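Local coordinates for protein carbamate kinase (Aeropyrum pernix, PDB 2E9Y) that probably acts as a carbamate kinase, transferring a phosphoryl group between ATP and carbamate, at residues A[36-41]-A[299-304]. Residues are numbered along the deposited sequence; the frame is centred on the assembly and turned at random.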
loop_
_atom_site.group_PDB
_atom_site.type_symbol
_atom_site.label_atom_id
_atom_site.label_comp_id
_atom_site.label_asym_id
_atom_site.label_seq_id
_atom_site.Cartn_x
_atom_site.Cartn_y
_atom_site.Cartn_z
ATOM N N SER A 36 -5.292 -0.653 -18.707
ATOM C CA SER A 36 -3.903 -0.270 -18.937
ATOM C C SER A 36 -3.610 -0.071 -20.415
ATOM O O SER A 36 -2.850 0.820 -20.787
ATOM C CB SER A 36 -2.950 -1.323 -18.367
ATOM O OG SER A 36 -2.962 -1.296 -16.948
ATOM N N SER A 37 -4.213 -0.904 -21.256
ATOM C CA SER A 37 -4.000 -0.794 -22.692
ATOM C C SER A 37 -4.480 0.577 -23.151
ATOM O O SER A 37 -3.774 1.287 -23.868
ATOM C CB SER A 37 -4.772 -1.890 -23.428
ATOM O OG SER A 37 -4.452 -1.886 -24.808
ATOM N N ILE A 38 -5.682 0.942 -22.717
ATOM C CA ILE A 38 -6.278 2.228 -23.066
ATOM C C ILE A 38 -5.468 3.402 -22.510
ATOM O O ILE A 38 -5.284 4.412 -23.189
ATOM C CB ILE A 38 -7.733 2.300 -22.555
ATOM C CG1 ILE A 38 -8.594 1.310 -23.344
ATOM C CG2 ILE A 38 -8.280 3.717 -22.694
ATOM C CD1 ILE A 38 -9.978 1.113 -22.787
ATOM N N ILE A 39 -4.980 3.275 -21.280
ATOM C CA ILE A 39 -4.183 4.346 -20.690
ATOM C C ILE A 39 -2.882 4.514 -21.471
ATOM O O ILE A 39 -2.386 5.629 -21.634
ATOM C CB ILE A 39 -3.853 4.057 -19.209
ATOM C CG1 ILE A 39 -5.125 4.177 -18.370
ATOM C CG2 ILE A 39 -2.786 5.024 -18.709
ATOM C CD1 ILE A 39 -4.949 3.747 -16.925
ATOM N N ALA A 40 -2.335 3.399 -21.950
ATOM C CA ALA A 40 -1.098 3.432 -22.722
ATOM C C ALA A 40 -1.317 4.248 -23.990
ATOM O O ALA A 40 -0.417 4.954 -24.448
ATOM C CB ALA A 40 -0.661 2.016 -23.077
ATOM N N ASP A 41 -2.515 4.146 -24.558
ATOM C CA ASP A 41 -2.837 4.897 -25.762
ATOM C C ASP A 41 -2.774 6.384 -25.438
ATOM O O ASP A 41 -2.167 7.167 -26.170
ATOM C CB ASP A 41 -4.237 4.532 -26.277
ATOM C CG ASP A 41 -4.321 3.101 -26.781
ATOM O OD1 ASP A 41 -3.290 2.577 -27.253
ATOM O OD2 ASP A 41 -5.416 2.503 -26.721
ATOM N N GLU A 299 -13.899 3.181 -22.440
ATOM C CA GLU A 299 -13.641 2.667 -23.779
ATOM C C GLU A 299 -13.218 3.771 -24.749
ATOM O O GLU A 299 -12.306 3.578 -25.553
ATOM C CB GLU A 299 -14.889 1.967 -24.324
ATOM C CG GLU A 299 -15.481 0.905 -23.404
ATOM C CD GLU A 299 -14.481 -0.169 -23.018
ATOM O OE1 GLU A 299 -13.888 -0.790 -23.927
ATOM O OE2 GLU A 299 -14.290 -0.396 -21.802
ATOM N N GLU A 300 -13.869 4.928 -24.664
ATOM C CA GLU A 300 -13.568 6.046 -25.563
ATOM C C GLU A 300 -12.540 7.025 -24.999
ATOM O O GLU A 300 -12.363 8.119 -25.535
ATOM C CB GLU A 300 -14.857 6.813 -25.892
ATOM C CG GLU A 300 -16.055 5.930 -26.233
ATOM C CD GLU A 300 -17.261 6.725 -26.719
ATOM O OE1 GLU A 300 -17.684 7.675 -26.027
ATOM O OE2 GLU A 300 -17.796 6.392 -27.798
ATOM N N ALA A 301 -11.858 6.626 -23.930
ATOM C CA ALA A 301 -10.868 7.478 -23.275
ATOM C C ALA A 301 -9.961 8.278 -24.210
ATOM O O ALA A 301 -9.777 9.482 -24.021
ATOM C CB ALA A 301 -10.017 6.643 -22.323
ATOM N N ARG A 302 -9.394 7.615 -25.212
ATOM C CA ARG A 302 -8.496 8.288 -26.145
ATOM C C ARG A 302 -9.147 9.528 -26.746
ATOM O O ARG A 302 -8.520 10.581 -26.844
ATOM C CB ARG A 302 -8.064 7.324 -27.255
ATOM C CG ARG A 302 -6.817 7.771 -27.997
ATOM C CD ARG A 302 -6.237 6.647 -28.841
ATOM N NE ARG A 302 -4.845 6.908 -29.195
ATOM C CZ ARG A 302 -4.058 6.046 -29.830
ATOM N NH1 ARG A 302 -4.524 4.858 -30.189
ATOM N NH2 ARG A 302 -2.798 6.366 -30.094
ATOM N N GLN A 303 -10.409 9.406 -27.142
ATOM C CA GLN A 303 -11.130 10.537 -27.718
ATOM C C GLN A 303 -11.551 11.511 -26.625
ATOM O O GLN A 303 -11.510 12.727 -26.820
ATOM C CB GLN A 303 -12.373 10.059 -28.475
ATOM C CG GLN A 303 -12.061 9.223 -29.708
ATOM C CD GLN A 303 -11.262 9.994 -30.745
ATOM O OE1 GLN A 303 -11.735 10.988 -31.297
ATOM N NE2 GLN A 303 -10.042 9.540 -31.010
ATOM N N VAL A 304 -11.953 10.972 -25.475
ATOM C CA VAL A 304 -12.380 11.813 -24.349
ATOM C C VAL A 304 -11.325 12.850 -23.964
ATOM O O VAL A 304 -11.625 14.009 -23.705
ATOM C CB VAL A 304 -12.715 10.934 -23.130
ATOM C CG1 VAL A 304 -12.965 11.830 -21.915
ATOM C CG2 VAL A 304 -13.961 10.107 -23.392
#
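With CG2 anti to the backbone N and CG1 anti to the carbonyl carbon (chi1 -68°), Ile38 turns both of its branches to the 299-304 segment. CG2 meets the methyl of buried Ala301 tightly, Ile38 CG2 to Ala301 CB being 3.4 Å. The other branch runs on extended, and Ile38 CD1 comes within 4.1 Å of Glu299 CA, beside the backbone just ahead of the helix, with Glu300 in the N-cap position. One turn after Ile38 on helix 25-44, Asp41 is reached by Arg302 of helix 301-305 on an extended chain that starts anti to its own backbone N (chi1 -161°). The two side chains cross at about a right angle, yet carboxylate and guanidinium lie stacked, their planes 4° apart. Asp41 CB sits over one guanidinium face near its rim, 3.8 Å from Arg302 NE. The contact joins helix 25-44 to the short helix 301-305 at the surface of the mixed, largely parallel alpha/beta fold of amino acid kinases; helix 301-305 follows strand 293-297, and Ala301 also packs on Leu235 of the neighbouring strand 231-236. Across the interface the charged pair is a long salt bridge, Asp41 OD1 to Arg302 NH1 at 3.9 Å. Arg302 aims none of its N-H groups at this oxygen, which stands off the guanidinium plane, leaving a purely electrostatic attraction. Each charge has a stronger salt-bridge partner outside the two segments: Arg104 for Asp41 OD1, and Asp45, just past the end of helix 25-44, for Arg302 NE.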